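Local atomic coordinates of CigR Protein (Salmonella enterica subsp. enterica serovar Typhimurium, PDB entry 4EW5), a protein that is a putative inner membrane protein of unestablished function, represented here by its C-terminal domain. Residues I76-V82 with I94-D100. Residues are numbered along the deposited sequence; the frame is centred on the assembly and turned at random.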
ATOM      1  N   ILE A  76     -14.878   9.336  -2.328  1.00 19.22           N
ATOM      2  CA  ILE A  76     -14.109  10.547  -2.534  1.00 21.83           C
ATOM      3  C   ILE A  76     -14.644  11.598  -1.532  1.00 22.91           C
ATOM      4  O   ILE A  76     -15.817  11.974  -1.571  1.00 23.30           O
ATOM      5  CB  ILE A  76     -14.291  11.079  -3.940  1.00 21.95           C
ATOM      6  CG1 ILE A  76     -14.032   9.951  -5.024  1.00 20.89           C
ATOM      7  CG2 ILE A  76     -13.368  12.291  -4.221  1.00 21.86           C
ATOM      8  CD1 ILE A  76     -14.235  10.477  -6.465  1.00 22.92           C
ATOM      9  N   VAL A  77     -13.748  12.109  -0.709  1.00 23.39           N
ATOM     10  CA  VAL A  77     -14.062  13.100   0.340  1.00 23.57           C
ATOM     11  C   VAL A  77     -13.079  14.231   0.146  1.00 23.98           C
ATOM     12  O   VAL A  77     -11.882  14.024   0.306  1.00 25.27           O
ATOM     13  CB  VAL A  77     -13.891  12.465   1.721  1.00 22.52           C
ATOM     14  CG1 VAL A  77     -14.136  13.496   2.827  1.00 26.15           C
ATOM     15  CG2 VAL A  77     -14.858  11.324   1.845  1.00 22.45           C
ATOM     16  N   GLY A  78     -13.550  15.371  -0.386  1.00 23.85           N
ATOM     17  CA  GLY A  78     -12.662  16.467  -0.736  1.00 25.07           C
ATOM     18  C   GLY A  78     -11.842  15.936  -1.894  1.00 26.83           C
ATOM     19  O   GLY A  78     -12.408  15.430  -2.906  1.00 27.29           O
ATOM     20  N   ASP A  79     -10.533  16.030  -1.769  1.00 27.38           N
ATOM     21  CA  ASP A  79      -9.633  15.373  -2.773  1.00 27.04           C
ATOM     22  C   ASP A  79      -8.945  14.089  -2.258  1.00 24.86           C
ATOM     23  O   ASP A  79      -7.939  13.655  -2.823  1.00 25.57           O
ATOM     24  CB  ASP A  79      -8.662  16.346  -3.381  1.00 30.42           C
ATOM     25  CG  ASP A  79      -7.698  16.948  -2.373  1.00 32.86           C
ATOM     26  OD1 ASP A  79      -7.847  16.632  -1.169  1.00 35.05           O
ATOM     27  OD2 ASP A  79      -6.836  17.730  -2.812  1.00 34.13           O
ATOM     28  N   ASN A  80      -9.535  13.472  -1.244  1.00 24.48           N
ATOM     29  CA  ASN A  80      -8.949  12.296  -0.577  1.00 24.23           C
ATOM     30  C   ASN A  80      -9.700  11.031  -0.872  1.00 21.68           C
ATOM     31  O   ASN A  80     -10.941  11.049  -1.171  1.00 21.39           O
ATOM     32  CB  ASN A  80      -8.966  12.547   0.899  1.00 25.54           C
ATOM     33  CG  ASN A  80      -8.328  13.914   1.265  1.00 28.33           C
ATOM     34  OD1 ASN A  80      -7.191  14.223   0.862  1.00 29.51           O
ATOM     35  ND2 ASN A  80      -9.140  14.814   1.866  1.00 32.02           N
ATOM     36  N   LEU A  81      -9.034   9.897  -0.693  1.00 22.28           N
ATOM     37  CA  LEU A  81      -9.718   8.626  -0.882  1.00 20.47           C
ATOM     38  C   LEU A  81      -9.964   8.051   0.520  1.00 21.98           C
ATOM     39  O   LEU A  81      -8.996   7.873   1.288  1.00 24.17           O
ATOM     40  CB  LEU A  81      -8.815   7.670  -1.662  1.00 21.48           C
ATOM     41  CG  LEU A  81      -9.323   6.260  -1.918  1.00 21.84           C
ATOM     42  CD1 LEU A  81     -10.709   6.190  -2.574  1.00 22.73           C
ATOM     43  CD2 LEU A  81      -8.252   5.445  -2.697  1.00 22.09           C
ATOM     44  N   VAL A  82     -11.200   7.688   0.850  1.00 19.77           N
ATOM     45  CA  VAL A  82     -11.556   7.382   2.255  1.00 19.26           C
ATOM     46  C   VAL A  82     -12.427   6.139   2.289  1.00 18.99           C
ATOM     47  O   VAL A  82     -13.425   6.066   1.561  1.00 19.54           O
ATOM     48  CB  VAL A  82     -12.302   8.574   2.898  1.00 21.67           C
ATOM     49  CG1 VAL A  82     -12.539   8.260   4.389  1.00 20.95           C
ATOM     50  CG2 VAL A  82     -11.523   9.891   2.691  1.00 21.37           C
ATOM     51  N   ILE A  94      -7.714   6.466   5.382  1.00 20.73           N
ATOM     52  CA  ILE A  94      -7.667   7.706   4.712  1.00 21.59           C
ATOM     53  C   ILE A  94      -6.357   7.696   3.881  1.00 21.99           C
ATOM     54  O   ILE A  94      -5.274   7.465   4.397  1.00 22.21           O
ATOM     55  CB  ILE A  94      -7.565   8.902   5.684  1.00 22.92           C
ATOM     56  CG1 ILE A  94      -8.766   8.936   6.645  1.00 23.70           C
ATOM     57  CG2 ILE A  94      -7.447  10.245   4.932  1.00 22.25           C
ATOM     58  CD1 ILE A  94      -8.457   9.788   7.869  1.00 24.07           C
ATOM     59  N   ILE A  95      -6.472   7.969   2.605  1.00 21.22           N
ATOM     60  CA  ILE A  95      -5.309   8.211   1.735  1.00 21.37           C
ATOM     61  C   ILE A  95      -5.450   9.569   1.142  1.00 21.75           C
ATOM     62  O   ILE A  95      -6.283   9.835   0.271  1.00 21.81           O
ATOM     63  CB  ILE A  95      -5.262   7.133   0.636  1.00 23.31           C
ATOM     64  CG1 ILE A  95      -5.308   5.764   1.309  1.00 25.58           C
ATOM     65  CG2 ILE A  95      -4.053   7.283  -0.267  1.00 22.42           C
ATOM     66  CD1 ILE A  95      -5.530   4.625   0.340  1.00 26.21           C
ATOM     67  N   ASN A  96      -4.658  10.503   1.627  1.00 24.45           N
ATOM     68  CA  ASN A  96      -4.813  11.894   1.238  1.00 25.66           C
ATOM     69  C   ASN A  96      -4.249  12.292  -0.142  1.00 23.27           C
ATOM     70  O   ASN A  96      -3.273  11.737  -0.628  1.00 23.38           O
ATOM     71  CB  ASN A  96      -4.174  12.782   2.321  1.00 30.14           C
ATOM     72  CG  ASN A  96      -4.983  12.797   3.622  1.00 32.40           C
ATOM     73  OD1 ASN A  96      -4.429  12.625   4.674  1.00 39.30           O
ATOM     74  ND2 ASN A  96      -6.283  12.969   3.531  1.00 31.71           N
ATOM     75  N   GLY A  97      -4.937  13.206  -0.788  1.00 23.69           N
ATOM     76  CA  GLY A  97      -4.482  13.845  -1.975  1.00 24.23           C
ATOM     77  C   GLY A  97      -4.611  13.100  -3.297  1.00 24.89           C
ATOM     78  O   GLY A  97      -4.148  13.608  -4.349  1.00 25.83           O
ATOM     79  N   VAL A  98      -5.272  11.944  -3.236  1.00 23.49           N
ATOM     80  CA  VAL A  98      -5.374  11.037  -4.385  1.00 22.69           C
ATOM     81  C   VAL A  98      -5.988  11.702  -5.605  1.00 22.63           C
ATOM     82  O   VAL A  98      -5.555  11.474  -6.696  1.00 23.91           O
ATOM     83  CB  VAL A  98      -6.180   9.789  -3.945  1.00 20.88           C
ATOM     84  CG1 VAL A  98      -6.689   8.969  -5.155  1.00 20.05           C
ATOM     85  CG2 VAL A  98      -5.277   8.938  -3.048  1.00 21.28           C
ATOM     86  N   PHE A  99      -6.952  12.594  -5.380  1.00 22.99           N
ATOM     87  CA  PHE A  99      -7.744  13.243  -6.437  1.00 24.63           C
ATOM     88  C   PHE A  99      -7.418  14.714  -6.655  1.00 25.74           C
ATOM     89  O   PHE A  99      -8.147  15.457  -7.364  1.00 25.80           O
ATOM     90  CB  PHE A  99      -9.232  13.080  -6.152  1.00 24.19           C
ATOM     91  CG  PHE A  99      -9.658  11.666  -5.989  1.00 23.57           C
ATOM     92  CD1 PHE A  99      -9.884  10.823  -7.105  1.00 24.97           C
ATOM     93  CD2 PHE A  99      -9.806  11.140  -4.750  1.00 21.61           C
ATOM     94  CE1 PHE A  99     -10.243   9.484  -6.878  1.00 23.47           C
ATOM     95  CE2 PHE A  99     -10.202   9.853  -4.527  1.00 21.34           C
ATOM     96  CZ  PHE A  99     -10.446   9.004  -5.584  1.00 21.69           C
ATOM     97  N   ASP A 100      -6.298  15.143  -6.106  1.00 27.14           N
ATOM     98  CA  ASP A 100      -5.807  16.512  -6.318  1.00 29.71           C
ATOM     99  C   ASP A 100      -5.498  16.728  -7.777  1.00 31.03           C
ATOM    100  O   ASP A 100      -5.268  15.801  -8.551  1.00 27.66           O
ATOM    101  CB  ASP A 100      -4.591  16.757  -5.451  1.00 32.05           C
ATOM    102  CG  ASP A 100      -4.309  18.257  -5.192  1.00 41.87           C
ATOM    103  OD1 ASP A 100      -5.110  19.178  -5.510  1.00 41.59           O
ATOM    104  OD2 ASP A 100      -3.230  18.508  -4.632  1.00 47.16           O
TER
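Leu-81 and Ile-95 exchange two backbone hydrogen bonds, both almost straight: Leu-81 N gives to Ile-95 O, and Ile-95 N reaches Leu-81 O over 2.8 Å. Beyond them Val-82 and Ile-94 form a non-hydrogen-bonded pair. In the other direction the pairing gives way to a side-chain amide. Asn-80 OD1 takes Gly-97 N at 3.0 Å in its carbonyl plane, on a lone pair, and also receives Asn-96 ND2 from above that plane, at 3.1 Å. With CG beside its own backbone N (chi1 -52°), Asn-80 can carry this oxygen to the departing chain. Gly-97 suits the bend, its phi being positive at 79°. Farther on, Phe-99 N donates to Asp-79 O at 2.9 Å.

The Leu-81 and Ile-95 pair belongs to the last hairpin of an antiparallel meander; the bonds of Asn-80 and Asp-79 hold the loop that follows it. Strand 72-77 turns through a type II' beta turn, with Gly-78 at its second position, into strand 80-85, which pairs with 91-95; the chain then leaves the sheet through a type I turn, Gly-97 to Asp-100. Although residues 81-99 are predicted to be a transmembrane helix, here they form strands and loop.

The apolar contacts centre on Phe-99, whose flat ring offers two faces to aliphatic groups while its edge meets the backbone of Asp-79 and Asn-80. Ile-76 CG1 lies over one face, a CH-pi contact 4.1 Å from the centroid, while Val-98 CG1 sits over the centre of the opposite face. Leu-81 CB approaches CE2 of the ring obliquely at 3.9 Å, and the leucine side chain runs alongside Ile-95. Small Ala-20 and Ala-24 of helix 11-26 pack closely on Leu-81, Val-98 and Phe-99.

Asp-79 OD2 lies 3.5 Å from Asp-100 OD1, a proximity that could raise the pKa of one carboxylate. Ser-34 OG makes a weak hydrogen bond with Asp-79 OD2.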